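Local coordinates for protein porin (Pseudomonas aeruginosa, PDB 3T24) that forms an outer-membrane beta-barrel channel of the OprD family that probably admits small carboxylate-bearing solutes to the periplasm, at residues Glu351-Met356 against Arg375-Arg380. Sequence-based numbering, arbitrary orientation.
Sequences EWERDM and RNATMR. With SO4 (sulfate ion), chain D.
R380 begins its path across the face of W352: CB rests over the five-membered ring, 4.0 Å from its centroid, a CH-pi contact offset toward the rim. CG, 3.8 Å from W352 CZ2, continues along the indole. With CG anti to the carbonyl carbon (chi1 -62°), the chain then bends at chi2, carrying the guanidinium off to the neighbouring strand 386-399. NE donates to O4 of a sulfate probably taken up from the crystallisation liquor, at 3.2 Å; NH2 reaches the same oxygen weakly. NH1 donates a hydrogen bond to M379 O (3.0 Å), from above that carbonyl's plane, and also forms a salt bridge with D388. T378 CG2 packs on one guanidinium face.

Beneath these side chains the two strands run antiparallel (168°) as a hairpin of the barrel wall. W352/R380, R354/T378 and M356/N376 are hydrogen-bonded pairs, giving six backbone bonds such as the nearly straight R380 N to W352 O (2.8 Å).

The opposite face, with E353, D355, A377 and M379, is buried. The acid E353, extended beyond CG, sets OE1 and OE2 against the backbone N-H groups of G302 and I301 in a loop, while OD2 of the second acid, D355, meets R333. E353 OE2 and D355 OD1 are only 2.6 Å apart, with A377 CB packed against D355 OD1 at 3.4 Å. Such closeness implies that one acid is probably protonated, while the loop amides and R333 would help offset the remaining charge.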
ATOM      1  N   GLU A 351      -0.067 -17.048 -14.567  1.00 27.26           N
ATOM      2  CA  GLU A 351       0.952 -16.879 -13.560  1.00 31.20           C
ATOM      3  C   GLU A 351       0.380 -17.245 -12.217  1.00 32.20           C
ATOM      4  O   GLU A 351      -0.827 -17.142 -11.988  1.00 29.37           O
ATOM      5  CB  GLU A 351       1.470 -15.431 -13.560  1.00 30.83           C
ATOM      6  CG  GLU A 351       0.436 -14.407 -13.076  1.00 30.45           C
ATOM      7  CD  GLU A 351       0.831 -12.972 -13.412  1.00 34.02           C
ATOM      8  OE1 GLU A 351       1.899 -12.771 -14.027  1.00 41.23           O
ATOM      9  OE2 GLU A 351       0.077 -12.036 -13.090  1.00 31.04           O
ATOM     10  N   TRP A 352       1.241 -17.687 -11.316  1.00 34.12           N
ATOM     11  CA  TRP A 352       0.757 -17.970  -9.987  1.00 35.58           C
ATOM     12  C   TRP A 352       1.800 -17.709  -8.928  1.00 36.06           C
ATOM     13  O   TRP A 352       3.003 -17.900  -9.140  1.00 35.96           O
ATOM     14  CB  TRP A 352       0.223 -19.403  -9.895  1.00 40.03           C
ATOM     15  CG  TRP A 352       1.270 -20.460  -9.967  1.00 42.00           C
ATOM     16  CD1 TRP A 352       1.608 -21.205 -11.058  1.00 42.26           C
ATOM     17  CD2 TRP A 352       2.114 -20.906  -8.897  1.00 46.14           C
ATOM     18  NE1 TRP A 352       2.612 -22.080 -10.739  1.00 44.33           N
ATOM     19  CE2 TRP A 352       2.942 -21.925  -9.417  1.00 47.08           C
ATOM     20  CE3 TRP A 352       2.252 -20.545  -7.547  1.00 43.11           C
ATOM     21  CZ2 TRP A 352       3.902 -22.593  -8.639  1.00 51.82           C
ATOM     22  CZ3 TRP A 352       3.212 -21.208  -6.768  1.00 45.04           C
ATOM     23  CH2 TRP A 352       4.024 -22.221  -7.322  1.00 48.08           C
ATOM     24  N   GLU A 353       1.323 -17.281  -7.771  1.00 35.10           N
ATOM     25  CA  GLU A 353       2.208 -16.938  -6.680  1.00 36.29           C
ATOM     26  C   GLU A 353       1.748 -17.577  -5.376  1.00 44.25           C
ATOM     27  O   GLU A 353       0.549 -17.721  -5.126  1.00 43.42           O
ATOM     28  CB  GLU A 353       2.309 -15.416  -6.537  1.00 31.18           C
ATOM     29  CG  GLU A 353       3.190 -14.944  -5.397  1.00 33.07           C
ATOM     30  CD  GLU A 353       3.343 -13.422  -5.339  1.00 35.65           C
ATOM     31  OE1 GLU A 353       3.038 -12.726  -6.343  1.00 28.78           O
ATOM     32  OE2 GLU A 353       3.779 -12.931  -4.276  1.00 37.15           O
ATOM     33  N   ARG A 354       2.717 -17.973  -4.558  1.00 31.84           N
ATOM     34  CA  ARG A 354       2.435 -18.402  -3.201  1.00 34.79           C
ATOM     35  C   ARG A 354       3.279 -17.562  -2.251  1.00 34.94           C
ATOM     36  O   ARG A 354       4.474 -17.392  -2.490  1.00 40.97           O
ATOM     37  CB  ARG A 354       2.766 -19.887  -3.009  1.00 35.98           C
ATOM     38  CG  ARG A 354       2.529 -20.387  -1.581  1.00 54.56           C
ATOM     39  CD  ARG A 354       2.969 -21.836  -1.417  1.00 68.71           C
ATOM     40  NE  ARG A 354       2.471 -22.692  -2.497  1.00 80.53           N
ATOM     41  CZ  ARG A 354       1.319 -23.358  -2.459  1.00 82.61           C
ATOM     42  NH1 ARG A 354       0.537 -23.275  -1.386  1.00 80.31           N
ATOM     43  NH2 ARG A 354       0.950 -24.108  -3.495  1.00 77.77           N
ATOM     44  N   ASP A 355       2.660 -17.058  -1.182  1.00 35.53           N
ATOM     45  CA  ASP A 355       3.367 -16.289  -0.149  1.00 38.98           C
ATOM     46  C   ASP A 355       3.262 -16.948   1.214  1.00 44.31           C
ATOM     47  O   ASP A 355       2.237 -17.549   1.553  1.00 45.23           O
ATOM     48  CB  ASP A 355       2.817 -14.859  -0.011  1.00 34.62           C
ATOM     49  CG  ASP A 355       2.988 -14.048  -1.256  1.00 37.78           C
ATOM     50  OD1 ASP A 355       3.692 -14.523  -2.184  1.00 42.15           O
ATOM     51  OD2 ASP A 355       2.419 -12.931  -1.305  1.00 33.67           O
ATOM     52  N   MET A 356       4.314 -16.789   2.007  1.00 44.77           N
ATOM     53  CA  MET A 356       4.327 -17.266   3.379  1.00 48.19           C
ATOM     54  C   MET A 356       4.954 -16.176   4.292  1.00 49.32           C
ATOM     55  O   MET A 356       6.104 -15.790   4.108  1.00 49.63           O
ATOM     56  CB  MET A 356       5.089 -18.594   3.438  1.00 48.71           C
ATOM     57  CG  MET A 356       4.891 -19.408   4.707  1.00 63.01           C
ATOM     58  SD  MET A 356       6.184 -19.169   5.950  1.00127.64           S
ATOM     59  CE  MET A 356       7.569 -20.021   5.196  1.00 71.05           C
ATOM     60  N   ARG A 375       9.104 -12.533   5.101  1.00 42.96           N
ATOM     61  CA  ARG A 375       8.156 -12.633   3.989  1.00 40.93           C
ATOM     62  C   ARG A 375       8.761 -13.445   2.851  1.00 41.68           C
ATOM     63  O   ARG A 375       9.763 -13.059   2.243  1.00 40.26           O
ATOM     64  CB  ARG A 375       7.745 -11.242   3.499  1.00 45.30           C
ATOM     65  CG  ARG A 375       6.923 -10.444   4.511  1.00 49.97           C
ATOM     66  CD  ARG A 375       6.622  -9.030   4.037  1.00 51.11           C
ATOM     67  NE  ARG A 375       5.338  -8.569   4.557  1.00 66.50           N
ATOM     68  CZ  ARG A 375       4.199  -8.618   3.869  1.00 77.02           C
ATOM     69  NH1 ARG A 375       4.198  -9.090   2.627  1.00 81.56           N
ATOM     70  NH2 ARG A 375       3.064  -8.185   4.408  1.00 78.71           N
ATOM     71  N   ASN A 376       8.147 -14.585   2.574  1.00 42.14           N
ATOM     72  CA  ASN A 376       8.647 -15.493   1.555  1.00 45.47           C
ATOM     73  C   ASN A 376       7.714 -15.635   0.349  1.00 39.18           C
ATOM     74  O   ASN A 376       6.507 -15.848   0.509  1.00 37.75           O
ATOM     75  CB  ASN A 376       8.876 -16.869   2.163  1.00 49.41           C
ATOM     76  CG  ASN A 376       9.099 -17.910   1.113  1.00 50.85           C
ATOM     77  OD1 ASN A 376       8.169 -18.611   0.710  1.00 56.42           O
ATOM     78  ND2 ASN A 376      10.328 -17.992   0.619  1.00 45.96           N
ATOM     79  N   ALA A 377       8.267 -15.557  -0.856  1.00 34.04           N
ATOM     80  CA  ALA A 377       7.411 -15.602  -2.042  1.00 35.16           C
ATOM     81  C   ALA A 377       7.976 -16.416  -3.199  1.00 39.13           C
ATOM     82  O   ALA A 377       9.182 -16.376  -3.462  1.00 39.35           O
ATOM     83  CB  ALA A 377       7.069 -14.187  -2.509  1.00 35.66           C
ATOM     84  N   THR A 378       7.087 -17.134  -3.891  1.00 38.68           N
ATOM     85  CA  THR A 378       7.417 -17.800  -5.148  1.00 34.64           C
ATOM     86  C   THR A 378       6.455 -17.327  -6.227  1.00 33.93           C
ATOM     87  O   THR A 378       5.238 -17.346  -6.027  1.00 34.57           O
ATOM     88  CB  THR A 378       7.291 -19.335  -5.026  1.00 37.84           C
ATOM     89  OG1 THR A 378       8.044 -19.768  -3.901  1.00 54.26           O
ATOM     90  CG2 THR A 378       7.839 -20.012  -6.247  1.00 34.93           C
ATOM     91  N   MET A 379       7.004 -16.889  -7.357  1.00 30.21           N
ATOM     92  CA  MET A 379       6.206 -16.450  -8.498  1.00 30.96           C
ATOM     93  C   MET A 379       6.558 -17.300  -9.723  1.00 30.21           C
ATOM     94  O   MET A 379       7.731 -17.398 -10.097  1.00 30.60           O
ATOM     95  CB  MET A 379       6.470 -14.967  -8.799  1.00 40.56           C
ATOM     96  CG  MET A 379       6.098 -14.500 -10.244  1.00 24.66           C
ATOM     97  SD  MET A 379       4.322 -14.378 -10.439  1.00 54.76           S
ATOM     98  CE  MET A 379       3.898 -13.160  -9.204  1.00 78.38           C
ATOM     99  N   ARG A 380       5.564 -17.941 -10.328  1.00 27.26           N
ATOM    100  CA  ARG A 380       5.821 -18.686 -11.578  1.00 33.46           C
ATOM    101  C   ARG A 380       4.899 -18.258 -12.713  1.00 32.10           C
ATOM    102  O   ARG A 380       3.716 -17.964 -12.499  1.00 31.02           O
ATOM    103  CB  ARG A 380       5.717 -20.205 -11.369  1.00 37.62           C
ATOM    104  CG  ARG A 380       6.735 -20.811 -10.363  1.00 41.12           C
ATOM    105  CD  ARG A 380       8.159 -20.911 -10.911  1.00 42.33           C
ATOM    106  NE  ARG A 380       9.087 -21.489  -9.930  1.00 44.72           N
ATOM    107  CZ  ARG A 380       9.750 -20.782  -9.009  1.00 52.07           C
ATOM    108  NH1 ARG A 380       9.611 -19.445  -8.946  1.00 49.40           N
ATOM    109  NH2 ARG A 380      10.563 -21.409  -8.149  1.00 48.40           N
TER
HETATM  110  S   SO4 D 395      11.816 -24.459 -10.176  1.00 62.56           S
HETATM  111  O1  SO4 D 395      11.829 -25.475 -11.222  1.00 77.44           O
HETATM  112  O2  SO4 D 395      12.728 -24.809  -9.093  1.00 51.08           O
HETATM  113  O3  SO4 D 395      12.289 -23.211 -10.764  1.00 69.42           O
HETATM  114  O4  SO4 D 395      10.439 -24.362  -9.688  1.00 64.12           O
HETATM  115  O   HOH W   1       5.735 -19.045  -0.148  1.00 48.13           O